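Local coordinates for protein exosome complex exonuclease RRP46 homolog (Oryza sativa Japonica Group, PDB 3HKM) that probably works as part of the exosome exoribonuclease complex, binds double-stranded DNA and single-stranded RNA, and in vitro cleaves DNA hydrolytically and RNA phosphorolytically, at residues A31-G36 with D224-T229; T38-A43 with L116-N121; A60-V65 with S90-T95; A122-L127 with I132-L137. One frame throughout, in Å; residues are numbered along the deposited sequence.

In the fold
Contacts 1, 2 and 3 all reach the same five-stranded mixed sheet of the RNase PH fold. Contacts 1, 2 and 4 are buried; contact 3, the most peripheral, is only partly so and lies on strand 61-67. Contact 2 lies nearest the middle of the chain and packs helix 115-130 on strand 38-49. Contact 1 starts from the neighbouring strand 29-35 and brings the C-terminal part of helix 205-229 against it. Contact 4 again uses helix 115-130, now packed by the loop that follows it. Contacts 1 and 2 rest on apolar packing, with two rings and a methionine in the first and small side chains in the second. Contacts 3 and 4 each add one backbone hydrogen bond.

Contact 1 of 4, residues A31-G36 with D224-T229; sequences ARWAQG and DFMRTT
W33, on strand 29-35, reaches F225 and M226 in the C-terminal part of helix 205-229. The backbones stay well apart, with the CA atoms of W33 and M226 11.2 Å from each other. Side chains from both segments bridge that gap, the indole of W33 from the strand. Its CB packs on A122 of helix 115-130. CG lies anti to the backbone N (chi1 -179°), which extends the ring system away from the strand. CD1 then passes C118 of the same helix. The outer corner of the six-membered ring does the touching across the contact. CZ3 lies 3.7 Å from F225 CE2. CH2 goes furthest and comes to 3.5 Å from F225 CD2. The same CH2 meets the terminal methyl of M226, 4.0 Å from CE. The two rings form an offset edge-to-face pair, with the edge of F225 directed at the face of W33. Their planes stand at 76° and their centroids are 5.4 Å apart. The M226 chain is extended, which carries its methyl to the indole. F17 makes a further edge-to-face pair with F225. An alanine in place of W33 is likely to open a gap here and leave the F225 edge and the M226 methyl without their partner. The pairing between the segments is aromatic and apolar, so shape and ring orientation hold this part of the helix against the sheet.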
loop_
_atom_site.group_PDB
_atom_site.type_symbol
_atom_site.label_atom_id
_atom_site.label_comp_id
_atom_site.label_asym_id
_atom_site.label_seq_id
_atom_site.Cartn_x
_atom_site.Cartn_y
_atom_site.Cartn_z
ATOM N N ALA A 31 3.909 4.288 10.938
ATOM C CA ALA A 31 3.461 2.912 11.056
ATOM C C ALA A 31 4.544 1.991 10.523
ATOM O O ALA A 31 4.946 2.113 9.379
ATOM C CB ALA A 31 2.166 2.706 10.272
ATOM N N ARG A 32 5.030 1.089 11.367
ATOM C CA ARG A 32 5.823 -0.025 10.887
ATOM C C ARG A 32 4.857 -1.177 10.629
ATOM O O ARG A 32 4.380 -1.832 11.559
ATOM C CB ARG A 32 6.907 -0.427 11.890
ATOM C CG ARG A 32 7.349 -1.887 11.761
ATOM C CD ARG A 32 8.582 -2.206 12.591
ATOM N NE ARG A 32 9.741 -1.473 12.093
ATOM C CZ ARG A 32 11.007 -1.841 12.265
ATOM N NH1 ARG A 32 11.303 -2.951 12.916
ATOM N NH2 ARG A 32 11.979 -1.096 11.770
ATOM N N TRP A 33 4.556 -1.404 9.358
ATOM C CA TRP A 33 3.522 -2.355 8.980
ATOM C C TRP A 33 4.169 -3.656 8.486
ATOM O O TRP A 33 5.104 -3.630 7.676
ATOM C CB TRP A 33 2.633 -1.717 7.905
ATOM C CG TRP A 33 1.507 -2.547 7.413
ATOM C CD1 TRP A 33 1.573 -3.557 6.504
ATOM C CD2 TRP A 33 0.126 -2.417 7.774
ATOM N NE1 TRP A 33 0.325 -4.079 6.288
ATOM C CE2 TRP A 33 -0.584 -3.398 7.055
ATOM C CE3 TRP A 33 -0.578 -1.576 8.645
ATOM C CZ2 TRP A 33 -1.967 -3.557 7.172
ATOM C CZ3 TRP A 33 -1.954 -1.735 8.757
ATOM C CH2 TRP A 33 -2.630 -2.720 8.026
ATOM N N ALA A 34 3.680 -4.789 8.988
ATOM C CA ALA A 34 4.235 -6.078 8.608
ATOM C C ALA A 34 3.191 -7.079 8.105
ATOM O O ALA A 34 2.141 -7.271 8.713
ATOM C CB ALA A 34 5.030 -6.672 9.766
ATOM N N GLN A 35 3.492 -7.706 6.978
ATOM C CA GLN A 35 2.733 -8.855 6.527
ATOM C C GLN A 35 3.741 -9.959 6.275
ATOM O O GLN A 35 4.566 -9.853 5.373
ATOM C CB GLN A 35 1.978 -8.516 5.254
ATOM C CG GLN A 35 1.212 -7.224 5.356
ATOM C CD GLN A 35 0.707 -6.753 4.017
ATOM O OE1 GLN A 35 0.964 -7.377 2.993
ATOM N NE2 GLN A 35 -0.018 -5.649 4.016
ATOM N N GLY A 36 3.696 -11.008 7.085
ATOM C CA GLY A 36 4.741 -12.009 7.039
ATOM C C GLY A 36 6.078 -11.324 7.260
ATOM O O GLY A 36 6.201 -10.468 8.144
ATOM N N ASP A 224 -10.878 -3.814 8.737
ATOM C CA ASP A 224 -11.365 -4.077 10.095
ATOM C C ASP A 224 -10.217 -3.897 11.094
ATOM O O ASP A 224 -10.430 -3.513 12.239
ATOM C CB ASP A 224 -11.926 -5.503 10.231
ATOM C CG ASP A 224 -13.256 -5.712 9.493
ATOM O OD1 ASP A 224 -13.860 -4.734 8.996
ATOM O OD2 ASP A 224 -13.699 -6.884 9.418
ATOM N N PHE A 225 -9.000 -4.198 10.645
ATOM C CA PHE A 225 -7.777 -3.997 11.422
ATOM C C PHE A 225 -7.497 -2.496 11.585
ATOM O O PHE A 225 -7.281 -2.000 12.703
ATOM C CB PHE A 225 -6.614 -4.701 10.705
ATOM C CG PHE A 225 -5.288 -4.632 11.432
ATOM C CD1 PHE A 225 -5.113 -5.251 12.660
ATOM C CD2 PHE A 225 -4.205 -3.989 10.855
ATOM C CE1 PHE A 225 -3.892 -5.205 13.314
ATOM C CE2 PHE A 225 -2.979 -3.937 11.505
ATOM C CZ PHE A 225 -2.825 -4.542 12.741
ATOM N N MET A 226 -7.501 -1.780 10.461
ATOM C CA MET A 226 -7.381 -0.326 10.458
ATOM C C MET A 226 -8.472 0.356 11.289
ATOM O O MET A 226 -8.196 1.302 12.024
ATOM C CB MET A 226 -7.423 0.218 9.028
ATOM C CG MET A 226 -6.221 -0.157 8.167
ATOM S SD MET A 226 -6.334 0.449 6.465
ATOM C CE MET A 226 -4.822 -0.198 5.770
ATOM N N ARG A 227 -9.707 -0.119 11.173
ATOM C CA ARG A 227 -10.829 0.553 11.829
ATOM C C ARG A 227 -10.960 0.276 13.334
ATOM O O ARG A 227 -11.524 1.079 14.082
ATOM C CB ARG A 227 -12.137 0.229 11.104
ATOM C CG ARG A 227 -12.288 0.935 9.757
ATOM C CD ARG A 227 -13.102 2.218 9.869
ATOM N NE ARG A 227 -13.102 2.981 8.623
ATOM C CZ ARG A 227 -13.577 2.511 7.480
ATOM N NH1 ARG A 227 -14.083 1.288 7.439
ATOM N NH2 ARG A 227 -13.546 3.252 6.377
ATOM N N THR A 228 -10.443 -0.854 13.788
ATOM C CA THR A 228 -10.555 -1.186 15.200
ATOM C C THR A 228 -9.200 -1.228 15.899
ATOM O O THR A 228 -8.808 -0.270 16.558
ATOM C CB THR A 228 -11.302 -2.517 15.409
ATOM O OG1 THR A 228 -12.642 -2.383 14.920
ATOM C CG2 THR A 228 -11.349 -2.868 16.881
ATOM N N THR A 229 -8.492 -2.338 15.746
ATOM C CA THR A 229 -7.225 -2.550 16.436
ATOM C C THR A 229 -6.306 -1.325 16.399
ATOM O O THR A 229 -5.772 -0.909 17.435
ATOM C CB THR A 229 -6.486 -3.764 15.846
ATOM O OG1 THR A 229 -7.388 -4.874 15.771
ATOM C CG2 THR A 229 -5.284 -4.132 16.698
#

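Contact 2 of 4, residues T38-A43 with L116-N121; sequences TIVLAA and LPCAIN
C118 has the largest buried share of this contact and faces T38 and V40 from helix 115-130. With chi1 at 180° the sulfur points away from the backbone N and toward strand 38-49. SG lies 3.8 Å from T38 CG2 and 4.2 Å from V40 CB. It also comes 3.7 Å from the carbonyl O of T38. The CB of C118 shares in the packing, at 3.7 Å from T38 CG2. The threonine thus presents its methyl to the helix. Its hydroxyl serves another purpose: OG1 is hydrogen-bonded to G113 O and D112 N, between strand 100-110 and helix 115-130. One branch of T38 bonds to that loop and the other packs on C118.

V40 comes next in buried area. It sits two residues further along the strand and also points toward the helix. Its two methyls meet A119 at different atoms. CG1 lies 4.2 Å from A119 CA, against the helix backbone. CG2 lies 4.3 Å from A119 CB. The small alanine lets the strand come close, and the CA atoms of V40 and A119 are 6.1 Å apart. The axes of the two segments approach to 8.2 Å, and their N-to-C directions differ by 35°. L106 of strand 100-110 touches both V40 and A119, and W33 covers C118 from the other neighbouring strand. The surfaces that meet are small. The layer is buried and apolar, and its one side-chain hydroxyl, on T38, is bonded to backbone atoms.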
loop_
_atom_site.group_PDB
_atom_site.type_symbol
_atom_site.label_atom_id
_atom_site.label_comp_id
_atom_site.label_asym_id
_atom_site.label_seq_id
_atom_site.Cartn_x
_atom_site.Cartn_y
_atom_site.Cartn_z
ATOM N N THR A 38 7.531 -9.499 4.997
ATOM C CA THR A 38 7.526 -8.233 4.277
ATOM C C THR A 38 7.131 -7.136 5.248
ATOM O O THR A 38 5.969 -7.055 5.677
ATOM C CB THR A 38 6.542 -8.245 3.103
ATOM O OG1 THR A 38 7.012 -9.160 2.112
ATOM C CG2 THR A 38 6.421 -6.856 2.490
ATOM N N ILE A 39 8.099 -6.301 5.607
ATOM C CA ILE A 39 7.852 -5.246 6.581
ATOM C C ILE A 39 8.337 -3.871 6.120
ATOM O O ILE A 39 9.391 -3.741 5.489
ATOM C CB ILE A 39 8.380 -5.615 7.997
ATOM C CG1 ILE A 39 8.885 -4.371 8.724
ATOM C CG2 ILE A 39 9.445 -6.710 7.926
ATOM C CD1 ILE A 39 9.033 -4.563 10.184
ATOM N N VAL A 40 7.547 -2.854 6.455
ATOM C CA VAL A 40 7.737 -1.505 5.948
ATOM C C VAL A 40 7.530 -0.468 7.060
ATOM O O VAL A 40 6.731 -0.687 7.971
ATOM C CB VAL A 40 6.714 -1.251 4.810
ATOM C CG1 VAL A 40 6.115 0.137 4.909
ATOM C CG2 VAL A 40 7.323 -1.539 3.424
ATOM N N LEU A 41 8.249 0.653 6.991
ATOM C CA LEU A 41 8.016 1.770 7.910
ATOM C C LEU A 41 7.523 3.012 7.171
ATOM O O LEU A 41 8.194 3.513 6.268
ATOM C CB LEU A 41 9.274 2.108 8.721
ATOM C CG LEU A 41 9.214 3.418 9.525
ATOM C CD1 LEU A 41 8.167 3.332 10.635
ATOM C CD2 LEU A 41 10.573 3.787 10.111
ATOM N N ALA A 42 6.353 3.505 7.570
ATOM C CA ALA A 42 5.705 4.654 6.929
ATOM C C ALA A 42 5.678 5.900 7.823
ATOM O O ALA A 42 5.148 5.864 8.922
ATOM C CB ALA A 42 4.280 4.284 6.507
ATOM N N ALA A 43 6.241 7.005 7.342
ATOM C CA ALA A 43 6.334 8.236 8.136
ATOM C C ALA A 43 5.630 9.393 7.433
ATOM O O ALA A 43 5.898 9.660 6.265
ATOM C CB ALA A 43 7.801 8.590 8.409
ATOM N N LEU A 116 4.545 -3.656 -2.649
ATOM C CA LEU A 116 3.809 -2.441 -2.967
ATOM C C LEU A 116 2.450 -2.426 -2.242
ATOM O O LEU A 116 2.055 -1.399 -1.672
ATOM C CB LEU A 116 3.661 -2.281 -4.482
ATOM C CG LEU A 116 3.344 -0.901 -5.066
ATOM C CD1 LEU A 116 2.002 -0.882 -5.772
ATOM C CD2 LEU A 116 3.454 0.212 -4.023
ATOM N N PRO A 117 1.726 -3.559 -2.258
ATOM C CA PRO A 117 0.499 -3.604 -1.454
ATOM C C PRO A 117 0.780 -3.388 0.036
ATOM O O PRO A 117 -0.005 -2.730 0.716
ATOM C CB PRO A 117 -0.023 -5.021 -1.701
ATOM C CG PRO A 117 0.472 -5.366 -3.046
ATOM C CD PRO A 117 1.848 -4.739 -3.131
ATOM N N CYS A 118 1.885 -3.930 0.539
ATOM C CA CYS A 118 2.246 -3.728 1.937
ATOM C C CYS A 118 2.543 -2.250 2.211
ATOM O O CYS A 118 2.025 -1.671 3.181
ATOM C CB CYS A 118 3.450 -4.589 2.320
ATOM S SG CYS A 118 3.994 -4.415 4.046
ATOM N N ALA A 119 3.370 -1.644 1.356
ATOM C CA ALA A 119 3.731 -0.233 1.500
ATOM C C ALA A 119 2.504 0.668 1.429
ATOM O O ALA A 119 2.416 1.663 2.139
ATOM C CB ALA A 119 4.753 0.167 0.442
ATOM N N ILE A 120 1.558 0.308 0.568
ATOM C CA ILE A 120 0.286 1.012 0.459
ATOM C C ILE A 120 -0.514 1.000 1.773
ATOM O O ILE A 120 -0.897 2.045 2.288
ATOM C CB ILE A 120 -0.552 0.430 -0.711
ATOM C CG1 ILE A 120 0.138 0.761 -2.047
ATOM C CG2 ILE A 120 -1.981 0.973 -0.686
ATOM C CD1 ILE A 120 -0.647 0.355 -3.276
ATOM N N ASN A 121 -0.768 -0.192 2.302
ATOM C CA ASN A 121 -1.472 -0.349 3.572
ATOM C C ASN A 121 -0.779 0.377 4.721
ATOM O O ASN A 121 -1.423 1.028 5.546
ATOM C CB ASN A 121 -1.582 -1.831 3.918
ATOM C CG ASN A 121 -2.381 -2.607 2.898
ATOM O OD1 ASN A 121 -2.040 -3.737 2.562
ATOM N ND2 ASN A 121 -3.447 -2.004 2.399
#

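Contact 3 of 4, residues A60-V65 with S90-T95; sequences ASIEVV and SICLLT
This is a contact between a strand and the loop that leaves a helix, within the beta-alpha-beta unit of strand 61-67, helix 77-91 and strand 100-110. It joins A60 and I62, at the N-terminal side of strand 61-67, to the chain just past the helix. Two pairs carry it. At the outer end, the backbone N of A60 donates to O of L94, at 2.8 Å. The bond is nearly straight, with an N-H...O angle of 170°, and it lands on a lone pair in the carbonyl plane. The CB of A60 rests beside the same oxygen, 3.4 Å from L94 O.

Further in, I62 packs on C92, the first residue to leave helical geometry. CG1 of I62 lies anti to the carbonyl carbon (chi1 -80°), and it carries the longer branch toward the cysteine. CG1 meets C92 SG at 3.8 Å. CD1 lies against the CB of the same cysteine, 3.9 Å away. L127 of helix 115-130 also touches C92. The carbonyl of I62 is bonded to the side chain of Q89 in helix 77-91. Were I62 a glycine, the C92 sulfur would probably lose its apolar cover from the strand. A straight backbone bond at A60 and an apolar pair at I62 join the two segments, so the link is polar at one point and apolar at the other.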
loop_
_atom_site.group_PDB
_atom_site.type_symbol
_atom_site.label_atom_id
_atom_site.label_comp_id
_atom_site.label_asym_id
_atom_site.label_seq_id
_atom_site.Cartn_x
_atom_site.Cartn_y
_atom_site.Cartn_z
ATOM N N ALA A 60 -4.253 20.861 -1.380
ATOM C CA ALA A 60 -3.187 20.289 -0.557
ATOM C C ALA A 60 -2.253 19.382 -1.371
ATOM O O ALA A 60 -2.682 18.678 -2.283
ATOM C CB ALA A 60 -3.768 19.528 0.630
ATOM N N SER A 61 -0.969 19.417 -1.036
ATOM C CA SER A 61 0.033 18.594 -1.711
ATOM C C SER A 61 0.371 17.362 -0.891
ATOM O O SER A 61 0.535 17.441 0.328
ATOM C CB SER A 61 1.316 19.394 -1.954
ATOM O OG SER A 61 1.048 20.572 -2.693
ATOM N N ILE A 62 0.471 16.225 -1.572
ATOM C CA ILE A 62 0.963 14.997 -0.967
ATOM C C ILE A 62 2.189 14.576 -1.766
ATOM O O ILE A 62 2.127 14.485 -2.989
ATOM C CB ILE A 62 -0.110 13.869 -0.955
ATOM C CG1 ILE A 62 -1.101 14.072 0.200
ATOM C CG2 ILE A 62 0.542 12.508 -0.782
ATOM C CD1 ILE A 62 -2.113 15.173 -0.015
ATOM N N GLU A 63 3.310 14.363 -1.079
ATOM C CA GLU A 63 4.556 13.979 -1.732
ATOM C C GLU A 63 5.117 12.702 -1.111
ATOM O O GLU A 63 4.898 12.449 0.070
ATOM C CB GLU A 63 5.572 15.122 -1.634
ATOM C CG GLU A 63 4.993 16.456 -2.078
ATOM C CD GLU A 63 6.055 17.482 -2.430
ATOM O OE1 GLU A 63 7.179 17.375 -1.895
ATOM O OE2 GLU A 63 5.753 18.400 -3.230
ATOM N N VAL A 64 5.840 11.904 -1.900
ATOM C CA VAL A 64 6.311 10.605 -1.430
ATOM C C VAL A 64 7.725 10.248 -1.909
ATOM O O VAL A 64 8.070 10.423 -3.076
ATOM C CB VAL A 64 5.339 9.474 -1.847
ATOM C CG1 VAL A 64 5.626 8.203 -1.059
ATOM C CG2 VAL A 64 3.892 9.914 -1.653
ATOM N N VAL A 65 8.547 9.760 -0.991
ATOM C CA VAL A 65 9.855 9.244 -1.347
ATOM C C VAL A 65 9.972 7.804 -0.877
ATOM O O VAL A 65 9.777 7.497 0.301
ATOM C CB VAL A 65 11.024 10.136 -0.824
ATOM C CG1 VAL A 65 10.540 11.139 0.204
ATOM C CG2 VAL A 65 12.182 9.293 -0.291
ATOM N N SER A 90 -4.730 10.137 -4.459
ATOM C CA SER A 90 -6.086 9.694 -4.759
ATOM C C SER A 90 -7.000 9.642 -3.533
ATOM O O SER A 90 -8.119 10.167 -3.562
ATOM C CB SER A 90 -6.048 8.317 -5.429
ATOM O OG SER A 90 -7.355 7.821 -5.638
ATOM N N ILE A 91 -6.533 9.013 -2.458
ATOM C CA ILE A 91 -7.399 8.794 -1.300
ATOM C C ILE A 91 -7.465 9.988 -0.367
ATOM O O ILE A 91 -8.404 10.113 0.398
ATOM C CB ILE A 91 -6.986 7.555 -0.479
ATOM C CG1 ILE A 91 -5.790 7.880 0.417
ATOM C CG2 ILE A 91 -6.728 6.349 -1.386
ATOM C CD1 ILE A 91 -5.359 6.725 1.305
ATOM N N CYS A 92 -6.466 10.859 -0.431
ATOM C CA CYS A 92 -6.425 12.033 0.431
ATOM C C CYS A 92 -7.449 13.069 -0.004
ATOM O O CYS A 92 -7.599 13.340 -1.199
ATOM C CB CYS A 92 -5.022 12.651 0.435
ATOM S SG CYS A 92 -3.797 11.743 1.426
ATOM N N LEU A 93 -8.165 13.646 0.960
ATOM C CA LEU A 93 -9.037 14.773 0.646
ATOM C C LEU A 93 -8.208 16.065 0.573
ATOM O O LEU A 93 -7.670 16.538 1.579
ATOM C CB LEU A 93 -10.180 14.891 1.654
ATOM C CG LEU A 93 -11.295 15.840 1.203
ATOM C CD1 LEU A 93 -11.530 15.698 -0.297
ATOM C CD2 LEU A 93 -12.587 15.603 1.980
ATOM N N LEU A 94 -8.115 16.630 -0.626
ATOM C CA LEU A 94 -7.126 17.664 -0.928
ATOM C C LEU A 94 -7.637 19.080 -0.698
ATOM O O LEU A 94 -6.866 20.042 -0.667
ATOM C CB LEU A 94 -6.614 17.507 -2.370
ATOM C CG LEU A 94 -7.626 17.324 -3.517
ATOM C CD1 LEU A 94 -8.508 16.056 -3.385
ATOM C CD2 LEU A 94 -8.495 18.562 -3.676
ATOM N N THR A 95 -8.946 19.190 -0.533
ATOM C CA THR A 95 -9.614 20.474 -0.414
ATOM C C THR A 95 -9.653 21.012 1.026
ATOM O O THR A 95 -10.035 22.158 1.254
ATOM C CB THR A 95 -11.053 20.360 -0.967
ATOM O OG1 THR A 95 -11.774 21.571 -0.711
ATOM C CG2 THR A 95 -11.779 19.189 -0.320
#

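Contact 4 of 4, residues A122-L127 with I132-L137; sequences ACCAAL and IPLKHL
L127 is the main bump, and I132 and L134 form the hollow that takes it. CD2 of L127 presses on I132 CG1 at 3.8 Å. Closer to its root, CB of L127 meets the methyl CD1 of L134 at 3.9 Å. The L127 and L134 side chains cross at about a right angle, so one branch of L134 lies across the stem of L127. The other branch of L134 fits against C124, one helical turn earlier, with CD2 4.2 Å from SG. A chi1 of 175° swings that sulfur between L134 and L137. It sits 4.1 Å from L137 CG. The returning chain thus wraps one side of helix 115-130. A backbone bond fixes its start: I132 N donates to L127 O, 3.0 Å away, with an N-H...O angle of 170°. I91 and L88 of helix 77-91 cover L134 and L127 in turn. The bond joins residues five apart at the helix end, and their side chains also touch. This pairing of a 6-to-1 bond with an apolar contact is consistent with a Schellman motif ending helix 115-130.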
loop_
_atom_site.group_PDB
_atom_site.type_symbol
_atom_site.label_atom_id
_atom_site.label_comp_id
_atom_site.label_asym_id
_atom_site.label_seq_id
_atom_site.Cartn_x
_atom_site.Cartn_y
_atom_site.Cartn_z
ATOM N N ALA A 122 0.539 0.225 4.780
ATOM C CA ALA A 122 1.370 0.905 5.766
ATOM C C ALA A 122 1.129 2.410 5.745
ATOM O O ALA A 122 1.026 3.054 6.789
ATOM C CB ALA A 122 2.826 0.612 5.480
ATOM N N CYS A 123 1.053 2.961 4.539
ATOM C CA CYS A 123 0.956 4.399 4.341
ATOM C C CYS A 123 -0.431 4.893 4.652
ATOM O O CYS A 123 -0.598 6.017 5.122
ATOM C CB CYS A 123 1.342 4.775 2.912
ATOM S SG CYS A 123 3.122 4.877 2.670
ATOM N N CYS A 124 -1.431 4.061 4.386
ATOM C CA CYS A 124 -2.805 4.414 4.739
ATOM C C CYS A 124 -2.953 4.504 6.249
ATOM O O CYS A 124 -3.676 5.360 6.762
ATOM C CB CYS A 124 -3.805 3.403 4.184
ATOM S SG CYS A 124 -5.505 3.720 4.727
ATOM N N ALA A 125 -2.264 3.619 6.959
ATOM C CA ALA A 125 -2.304 3.622 8.417
ATOM C C ALA A 125 -1.604 4.845 8.999
ATOM O O ALA A 125 -2.115 5.471 9.927
ATOM C CB ALA A 125 -1.693 2.353 8.971
ATOM N N ALA A 126 -0.434 5.177 8.458
ATOM C CA ALA A 126 0.336 6.323 8.935
ATOM C C ALA A 126 -0.367 7.666 8.673
ATOM O O ALA A 126 -0.330 8.557 9.515
ATOM C CB ALA A 126 1.722 6.316 8.341
ATOM N N LEU A 127 -1.007 7.809 7.514
ATOM C CA LEU A 127 -1.809 8.999 7.214
ATOM C C LEU A 127 -2.933 9.172 8.221
ATOM O O LEU A 127 -3.186 10.276 8.712
ATOM C CB LEU A 127 -2.429 8.903 5.819
ATOM C CG LEU A 127 -1.508 8.981 4.604
ATOM C CD1 LEU A 127 -2.231 8.451 3.380
ATOM C CD2 LEU A 127 -1.036 10.408 4.393
ATOM N N ILE A 132 -4.280 13.068 8.658
ATOM C CA ILE A 132 -4.405 13.595 7.309
ATOM C C ILE A 132 -5.783 13.206 6.828
ATOM O O ILE A 132 -6.140 12.031 6.855
ATOM C CB ILE A 132 -3.364 12.980 6.360
ATOM C CG1 ILE A 132 -1.962 12.991 6.987
ATOM C CG2 ILE A 132 -3.386 13.681 5.009
ATOM C CD1 ILE A 132 -1.441 14.358 7.337
ATOM N N PRO A 133 -6.577 14.189 6.394
ATOM C CA PRO A 133 -7.944 13.905 5.941
ATOM C C PRO A 133 -7.980 12.993 4.703
ATOM O O PRO A 133 -7.427 13.337 3.659
ATOM C CB PRO A 133 -8.499 15.300 5.607
ATOM C CG PRO A 133 -7.623 16.256 6.347
ATOM C CD PRO A 133 -6.266 15.628 6.371
ATOM N N LEU A 134 -8.635 11.841 4.824
ATOM C CA LEU A 134 -8.770 10.912 3.710
ATOM C C LEU A 134 -10.213 10.866 3.208
ATOM O O LEU A 134 -11.150 11.082 3.985
ATOM C CB LEU A 134 -8.345 9.514 4.150
ATOM C CG LEU A 134 -6.909 9.010 3.961
ATOM C CD1 LEU A 134 -5.858 10.066 4.253
ATOM C CD2 LEU A 134 -6.691 7.761 4.816
ATOM N N LYS A 135 -10.391 10.587 1.913
ATOM C CA LYS A 135 -11.718 10.330 1.341
ATOM C C LYS A 135 -12.251 8.975 1.826
ATOM O O LYS A 135 -13.449 8.781 2.014
ATOM C CB LYS A 135 -11.658 10.300 -0.192
ATOM C CG LYS A 135 -11.268 11.595 -0.894
ATOM C CD LYS A 135 -11.431 11.405 -2.399
ATOM C CE LYS A 135 -10.671 12.437 -3.224
ATOM N NZ LYS A 135 -11.417 13.725 -3.391
ATOM N N HIS A 136 -11.332 8.033 2.003
ATOM C CA HIS A 136 -11.654 6.664 2.377
ATOM C C HIS A 136 -10.341 5.942 2.641
ATOM O O HIS A 136 -9.272 6.429 2.270
ATOM C CB HIS A 136 -12.398 5.959 1.242
ATOM C CG HIS A 136 -11.823 6.243 -0.110
ATOM N ND1 HIS A 136 -10.607 5.740 -0.520
ATOM C CD2 HIS A 136 -12.279 7.004 -1.133
ATOM C CE1 HIS A 136 -10.344 6.169 -1.742
ATOM N NE2 HIS A 136 -11.343 6.937 -2.137
ATOM N N LEU A 137 -10.429 4.784 3.286
ATOM C CA LEU A 137 -9.270 3.915 3.479
ATOM C C LEU A 137 -8.805 3.310 2.153
ATOM O O LEU A 137 -9.613 3.054 1.261
ATOM C CB LEU A 137 -9.625 2.771 4.430
ATOM C CG LEU A 137 -9.352 2.892 5.926
ATOM C CD1 LEU A 137 -9.832 4.217 6.492
ATOM C CD2 LEU A 137 -9.981 1.717 6.650
#